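Local coordinates for bottromycin amidohydrolase (Streptomyces purpureus, PDB 6I5S), which probably hydrolyses the thiazoline-containing bottromycin precursor as a zinc-dependent amidohydrolase, acting as the gatekeeper enzyme of bottromycin biosynthesis, at residues F428-G431 with E432-D435; A80-D83 with W84-T87; L437-L440 with R441-A445. All coordinates share one frame; numbering follows the deposited sequence.

Contact 1: F428-G431 with E432-D435; sequences FLDG and EDLD
Asp430 and Asp433 form a capping box where strand 427-430 passes into helix 431-444, with Asp430 at the N-cap. Two reciprocal hydrogen bonds define it. Asp433 N donates to Asp430 OD1 over 2.8 Å, nearly straight at 168°; in return Asp430 N donates to Asp433 OD2 over 3.0 Å, meeting that oxygen on its anti side and 26° out of the carboxylate plane. With CG between the backbone N and the carbonyl carbon (chi1 68°), the Asp430 carboxylate turns forward, placing OD1 at Asp433 N. Cutting Asp430 back to an alanine would remove OD1 and is likely to leave Asp433 N without its capping acceptor, the first turn less firmly held. The backbone then takes up the helical pattern, Leu434 N bonding to Asp430 O and Asp435 N to Gly431 O.

The charges are less comfortable: Asp430 OD1 and Asp433 OD2 are 3.2 Å apart, two acceptors of like charge. Arg34, in a salt bridge with Asp433 OD2, probably offsets this, as may the positive end of the helix dipole. Asp435 has its own salt bridge, to Arg454.

Apolar contact joins strand to helix on the buried side, where Leu434 CD2 packs against Leu429 CB at 3.9 Å.

Contact 2: A80-D83 with W84-T87; sequences APYD and WYVT
Tyr82 and Asp83 run directly on into Trp84 and Tyr85, the backbone changing from a bent conformation at Asp83 to an extended one at Trp84 and Tyr85.

Tyr82 and Tyr85 carry the side-chain contact. Their side chains cross at about a right angle, and the rings meet obliquely, centroids 5.1 Å apart and planes at 46°. The rim of one ring does the touching: Tyr82 CD2 comes within 3.6 Å of Tyr85 CE1 and 3.5 Å of Tyr85 OH. Behind it, Tyr82 CB makes a CH-pi contact over a face of the Tyr85 ring, 4.3 Å from the centroid and 24° off the ring normal, offset toward the rim. In Tyr85, CG lies anti to the carbonyl carbon (chi1 -62°), a torsion that swings the ring back along the chain until its hydroxyl end reaches Tyr82. The hydroxyl of Tyr82 looks outside the contact, donating a hydrogen bond to Ala54 O.

This is the entry of a loop into strand 84-95, which lies in a mixed sheet and pairs in parallel with strand 43-45 and antiparallel with strand 402-405. Backbone bonds of Trp84 to Gly44 and of Tyr85 to Tyr405 show the segment already flanked by both neighbours.

The CB of Trp84 leaves the chain away from residues 80-83, yet its indole lies against the preceding peptide: Asp83 O lies over one face of the ring, 3.4 Å from Trp84 CG. That carbonyl accepts a hydrogen bond from Arg406 NH1, and the same arginine makes a cation-pi contact with Trp84, whose ring also meets Phe404 edge-to-face. At the near end of the indole, Asp83 CB approaches Trp84 CD1 to 4.0 Å.

Contact 3: L437-L440 with R441-A445; sequences LWSL and RLSAA
The indole of Trp438 takes Leu442 over one face: Leu442 CD1 makes a CH-pi contact 3.9 Å from the centroid of the five-membered ring, 27° off its normal, and comes within 3.5 Å of Trp438 NE1. This is an i to i+4 pair on helix 431-444. Arg441 runs beside the same indole, pointing the same way, and its CG approaches Trp438 CE3 obliquely at 3.8 Å. The guanidinium plane is turned 68° from the indole; Leu442 CD2 lies over one guanidinium face, toward the rim. Trp438 CG, anti to the backbone N, carries the ring alongside both residues of the next turn. His109 and Trp452 each meet the indole edge-to-face, and Arg441 NH1 is hydrogen-bonded to Ala295 O, tying the helix to neighbouring parts of the chain.

The backbone is regular: Arg441 N, Leu442 N, Ser443 N and Ala444 N donate to the carbonyls four residues earlier. One acceptor has a second donor. Ser439 O takes Ser443 N, 2.9 Å away, and also the side-chain hydroxyl, Ser443 OG at 2.9 Å, which sits 41° out of the carbonyl plane.

In the fold
Along the chain contact 2 comes first, then contact 1, then contact 3. Contacts 1 and 2 reach the same mixed sheet through strands 427-430 and 84-95; their centres are 18 Å apart, and they touch where Phe428 CZ packs on Trp84 CH2 at 4.0 Å. Contacts 1 and 3 share helix 431-444, one at its start and the other in its later turns, with centres 14 Å apart and Leu429 CD1 against Leu437 CD1. Contacts 2 and 3 do not meet, their nearest atoms being about 15 Å apart. Contact 1 is thus the joint through which this sheet continues into the last helix of the chain, 431-444, which packs on helices 23-31 and 100-108.

Contact 1: F428-G431 with E432-D435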
loop_
_atom_site.group_PDB
_atom_site.type_symbol
_atom_site.label_atom_id
_atom_site.label_comp_id
_atom_site.label_asym_id
_atom_site.label_seq_id
_atom_site.Cartn_x
_atom_site.Cartn_y
_atom_site.Cartn_z
ATOM N N PHE A 428 13.835 -15.943 4.938
ATOM C CA PHE A 428 13.438 -15.515 6.281
ATOM C C PHE A 428 14.349 -14.394 6.747
ATOM O O PHE A 428 15.526 -14.619 7.032
ATOM C CB PHE A 428 13.494 -16.660 7.286
ATOM C CG PHE A 428 12.934 -16.290 8.663
ATOM C CD1 PHE A 428 11.583 -16.014 8.816
ATOM C CD2 PHE A 428 13.750 -16.244 9.806
ATOM C CE1 PHE A 428 11.052 -15.674 10.051
ATOM C CE2 PHE A 428 13.216 -15.907 11.049
ATOM C CZ PHE A 428 11.871 -15.643 11.184
ATOM N N LEU A 429 13.787 -13.209 6.881
ATOM C CA LEU A 429 14.464 -12.055 7.470
ATOM C C LEU A 429 14.137 -12.048 8.954
ATOM O O LEU A 429 12.990 -11.751 9.323
ATOM C CB LEU A 429 14.002 -10.755 6.834
ATOM C CG LEU A 429 14.036 -10.695 5.270
ATOM C CD1 LEU A 429 13.398 -9.456 4.736
ATOM C CD2 LEU A 429 15.502 -10.835 4.813
ATOM N N ASP A 430 15.126 -12.335 9.805
ATOM C CA ASP A 430 14.878 -12.310 11.234
ATOM C C ASP A 430 14.959 -10.882 11.774
ATOM O O ASP A 430 15.170 -9.919 11.048
ATOM C CB ASP A 430 15.813 -13.276 11.996
ATOM C CG ASP A 430 17.262 -12.872 11.993
ATOM O OD1 ASP A 430 17.599 -11.704 11.794
ATOM O OD2 ASP A 430 18.128 -13.766 12.199
ATOM N N GLY A 431 14.755 -10.736 13.081
ATOM C CA GLY A 431 14.653 -9.405 13.649
ATOM C C GLY A 431 15.928 -8.611 13.493
ATOM O O GLY A 431 15.894 -7.409 13.289
ATOM N N GLU A 432 17.082 -9.279 13.566
ATOM C CA GLU A 432 18.324 -8.557 13.372
ATOM C C GLU A 432 18.500 -8.169 11.925
ATOM O O GLU A 432 19.025 -7.095 11.642
ATOM C CB GLU A 432 19.525 -9.395 13.869
ATOM C CG GLU A 432 19.508 -9.611 15.396
ATOM C CD GLU A 432 20.829 -10.135 15.965
ATOM O OE1 GLU A 432 21.695 -10.553 15.174
ATOM O OE2 GLU A 432 20.997 -10.124 17.206
ATOM N N ASP A 433 18.076 -9.029 10.992
ATOM C CA ASP A 433 18.045 -8.657 9.572
ATOM C C ASP A 433 17.165 -7.436 9.349
ATOM O O ASP A 433 17.511 -6.543 8.575
ATOM C CB ASP A 433 17.485 -9.786 8.724
ATOM C CG ASP A 433 18.388 -11.026 8.686
ATOM O OD1 ASP A 433 19.649 -10.887 8.740
ATOM O OD2 ASP A 433 17.815 -12.135 8.599
ATOM N N LEU A 434 16.022 -7.395 10.019
ATOM C CA LEU A 434 15.078 -6.283 9.813
ATOM C C LEU A 434 15.648 -5.003 10.401
ATOM O O LEU A 434 15.599 -3.947 9.764
ATOM C CB LEU A 434 13.708 -6.624 10.398
ATOM C CG LEU A 434 12.958 -7.805 9.820
ATOM C CD1 LEU A 434 11.747 -8.162 10.635
ATOM C CD2 LEU A 434 12.541 -7.511 8.375
ATOM N N ASP A 435 16.260 -5.085 11.595
ATOM C CA ASP A 435 16.922 -3.928 12.168
ATOM C C ASP A 435 18.003 -3.403 11.242
ATOM O O ASP A 435 18.175 -2.187 11.104
ATOM C CB ASP A 435 17.568 -4.305 13.502
ATOM C CG ASP A 435 16.576 -4.592 14.609
ATOM O OD1 ASP A 435 15.390 -4.284 14.512
ATOM O OD2 ASP A 435 17.049 -5.126 15.663
#

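Contact 2: A80-D83 with W84-T87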
loop_
_atom_site.group_PDB
_atom_site.type_symbol
_atom_site.label_atom_id
_atom_site.label_comp_id
_atom_site.label_asym_id
_atom_site.label_seq_id
_atom_site.Cartn_x
_atom_site.Cartn_y
_atom_site.Cartn_z
ATOM N N ALA A 80 0.908 -27.799 23.341
ATOM C CA ALA A 80 2.156 -27.133 22.968
ATOM C C ALA A 80 1.977 -25.620 22.906
ATOM O O ALA A 80 1.057 -25.143 22.232
ATOM C CB ALA A 80 2.652 -27.634 21.620
ATOM N N PRO A 81 2.847 -24.829 23.545
ATOM C CA PRO A 81 2.736 -23.370 23.408
ATOM C C PRO A 81 3.114 -22.905 22.012
ATOM O O PRO A 81 3.753 -23.623 21.239
ATOM C CB PRO A 81 3.717 -22.822 24.440
ATOM C CG PRO A 81 4.695 -23.933 24.691
ATOM C CD PRO A 81 3.941 -25.223 24.471
ATOM N N TYR A 82 2.706 -21.675 21.688
ATOM C CA TYR A 82 3.086 -21.079 20.416
ATOM C C TYR A 82 4.498 -20.516 20.534
ATOM O O TYR A 82 4.806 -19.788 21.482
ATOM C CB TYR A 82 2.129 -19.957 20.019
ATOM C CG TYR A 82 0.704 -20.364 19.745
ATOM C CD1 TYR A 82 0.373 -21.114 18.615
ATOM C CD2 TYR A 82 -0.324 -19.958 20.590
ATOM C CE1 TYR A 82 -0.936 -21.470 18.350
ATOM C CE2 TYR A 82 -1.660 -20.311 20.331
ATOM C CZ TYR A 82 -1.959 -21.066 19.210
ATOM O OH TYR A 82 -3.285 -21.423 18.946
ATOM N N ASP A 83 5.361 -20.860 19.576
ATOM C CA ASP A 83 6.633 -20.159 19.453
ATOM C C ASP A 83 6.498 -18.927 18.576
ATOM O O ASP A 83 7.295 -17.990 18.673
ATOM C CB ASP A 83 7.694 -21.067 18.830
ATOM C CG ASP A 83 8.147 -22.173 19.773
ATOM O OD1 ASP A 83 7.738 -22.176 20.948
ATOM O OD2 ASP A 83 8.886 -23.051 19.298
ATOM N N TRP A 84 5.535 -18.951 17.679
ATOM C CA TRP A 84 5.362 -17.885 16.718
ATOM C C TRP A 84 3.881 -17.678 16.476
ATOM O O TRP A 84 3.093 -18.634 16.509
ATOM C CB TRP A 84 5.980 -18.211 15.372
ATOM C CG TRP A 84 7.431 -18.437 15.271
ATOM C CD1 TRP A 84 8.050 -19.632 15.107
ATOM C CD2 TRP A 84 8.457 -17.442 15.223
ATOM N NE1 TRP A 84 9.399 -19.449 14.979
ATOM C CE2 TRP A 84 9.673 -18.112 15.043
ATOM C CE3 TRP A 84 8.468 -16.056 15.331
ATOM C CZ2 TRP A 84 10.885 -17.444 14.981
ATOM C CZ3 TRP A 84 9.680 -15.404 15.254
ATOM C CH2 TRP A 84 10.857 -16.088 15.069
ATOM N N TYR A 85 3.524 -16.427 16.177
ATOM C CA TYR A 85 2.231 -16.080 15.603
ATOM C C TYR A 85 2.480 -15.516 14.211
ATOM O O TYR A 85 3.389 -14.695 14.038
ATOM C CB TYR A 85 1.535 -15.037 16.472
ATOM C CG TYR A 85 1.233 -15.480 17.856
ATOM C CD1 TYR A 85 0.017 -16.070 18.179
ATOM C CD2 TYR A 85 2.171 -15.333 18.865
ATOM C CE1 TYR A 85 -0.254 -16.495 19.516
ATOM C CE2 TYR A 85 1.890 -15.753 20.177
ATOM C CZ TYR A 85 0.667 -16.319 20.470
ATOM O OH TYR A 85 0.383 -16.747 21.768
ATOM N N VAL A 86 1.705 -15.971 13.220
ATOM C CA VAL A 86 2.000 -15.683 11.829
ATOM C C VAL A 86 0.770 -15.126 11.148
ATOM O O VAL A 86 -0.331 -15.666 11.291
ATOM C CB VAL A 86 2.497 -16.945 11.108
ATOM C CG1 VAL A 86 2.474 -16.779 9.641
ATOM C CG2 VAL A 86 3.925 -17.237 11.587
ATOM N N THR A 87 0.973 -14.074 10.365
ATOM C CA THR A 87 -0.013 -13.578 9.427
ATOM C C THR A 87 0.483 -13.709 7.990
ATOM O O THR A 87 1.690 -13.785 7.746
ATOM C CB THR A 87 -0.345 -12.093 9.693
ATOM O OG1 THR A 87 0.785 -11.268 9.373
ATOM C CG2 THR A 87 -0.654 -11.886 11.166
#

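Contact 3: L437-L440 with R441-A445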
loop_
_atom_site.group_PDB
_atom_site.type_symbol
_atom_site.label_atom_id
_atom_site.label_comp_id
_atom_site.label_asym_id
_atom_site.label_seq_id
_atom_site.Cartn_x
_atom_site.Cartn_y
_atom_site.Cartn_z
ATOM N N LEU A 437 18.427 -3.820 7.922
ATOM C CA LEU A 437 17.869 -3.226 6.700
ATOM C C LEU A 437 17.294 -1.853 6.967
ATOM O O LEU A 437 17.543 -0.904 6.224
ATOM C CB LEU A 437 16.785 -4.127 6.094
ATOM C CG LEU A 437 17.256 -5.393 5.352
ATOM C CD1 LEU A 437 16.095 -6.334 4.992
ATOM C CD2 LEU A 437 17.913 -4.951 4.117
ATOM N N TRP A 438 16.559 -1.703 8.050
ATOM C CA TRP A 438 16.004 -0.386 8.360
ATOM C C TRP A 438 17.134 0.605 8.653
ATOM O O TRP A 438 17.158 1.720 8.115
ATOM C CB TRP A 438 15.019 -0.507 9.533
ATOM C CG TRP A 438 14.265 0.753 9.877
ATOM C CD1 TRP A 438 14.313 1.420 11.071
ATOM C CD2 TRP A 438 13.343 1.499 9.043
ATOM N NE1 TRP A 438 13.485 2.523 11.047
ATOM C CE2 TRP A 438 12.883 2.599 9.819
ATOM C CE3 TRP A 438 12.851 1.346 7.743
ATOM C CZ2 TRP A 438 11.980 3.540 9.320
ATOM C CZ3 TRP A 438 11.950 2.304 7.260
ATOM C CH2 TRP A 438 11.512 3.346 8.062
ATOM N N SER A 439 18.123 0.200 9.475
ATOM C CA SER A 439 19.243 1.088 9.753
ATOM C C SER A 439 19.954 1.503 8.461
ATOM O O SER A 439 20.330 2.673 8.301
ATOM C CB SER A 439 20.203 0.422 10.752
ATOM O OG SER A 439 21.357 1.185 10.817
ATOM N N LEU A 440 20.123 0.568 7.510
ATOM C CA LEU A 440 20.806 0.916 6.276
ATOM C C LEU A 440 19.956 1.859 5.429
ATOM O O LEU A 440 20.471 2.839 4.876
ATOM C CB LEU A 440 21.099 -0.345 5.482
ATOM C CG LEU A 440 21.861 -0.142 4.177
ATOM C CD1 LEU A 440 23.219 0.420 4.428
ATOM C CD2 LEU A 440 21.969 -1.488 3.525
ATOM N N ARG A 441 18.656 1.618 5.407
ATOM C CA ARG A 441 17.730 2.512 4.685
ATOM C C ARG A 441 17.822 3.935 5.227
ATOM O O ARG A 441 17.802 4.914 4.468
ATOM C CB ARG A 441 16.289 1.958 4.804
ATOM C CG ARG A 441 15.170 2.988 5.186
ATOM C CD ARG A 441 14.885 3.759 4.059
ATOM N NE ARG A 441 13.759 4.691 4.194
ATOM C CZ ARG A 441 13.881 5.997 4.177
ATOM N NH1 ARG A 441 15.090 6.582 4.241
ATOM N NH2 ARG A 441 12.775 6.712 4.095
ATOM N N LEU A 442 17.960 4.082 6.548
ATOM C CA LEU A 442 18.063 5.423 7.138
ATOM C C LEU A 442 19.432 6.041 6.885
ATOM O O LEU A 442 19.515 7.209 6.495
ATOM C CB LEU A 442 17.782 5.374 8.654
ATOM C CG LEU A 442 16.389 4.850 9.010
ATOM C CD1 LEU A 442 16.310 4.602 10.501
ATOM C CD2 LEU A 442 15.289 5.837 8.571
ATOM N N SER A 443 20.514 5.263 7.107
ATOM C CA SER A 443 21.870 5.787 6.948
ATOM C C SER A 443 22.115 6.245 5.516
ATOM O O SER A 443 22.744 7.280 5.290
ATOM C CB SER A 443 22.934 4.723 7.318
ATOM O OG SER A 443 22.756 4.231 8.605
ATOM N N ALA A 444 21.597 5.494 4.542
ATOM C CA ALA A 444 21.781 5.832 3.140
ATOM C C ALA A 444 21.150 7.161 2.791
ATOM O O ALA A 444 21.634 7.861 1.900
ATOM C CB ALA A 444 21.188 4.731 2.261
ATOM N N ALA A 445 20.085 7.533 3.485
ATOM C CA ALA A 445 19.442 8.818 3.301
ATOM C C ALA A 445 20.057 9.906 4.165
ATOM O O ALA A 445 19.662 11.066 4.057
ATOM C CB ALA A 445 17.963 8.687 3.607
#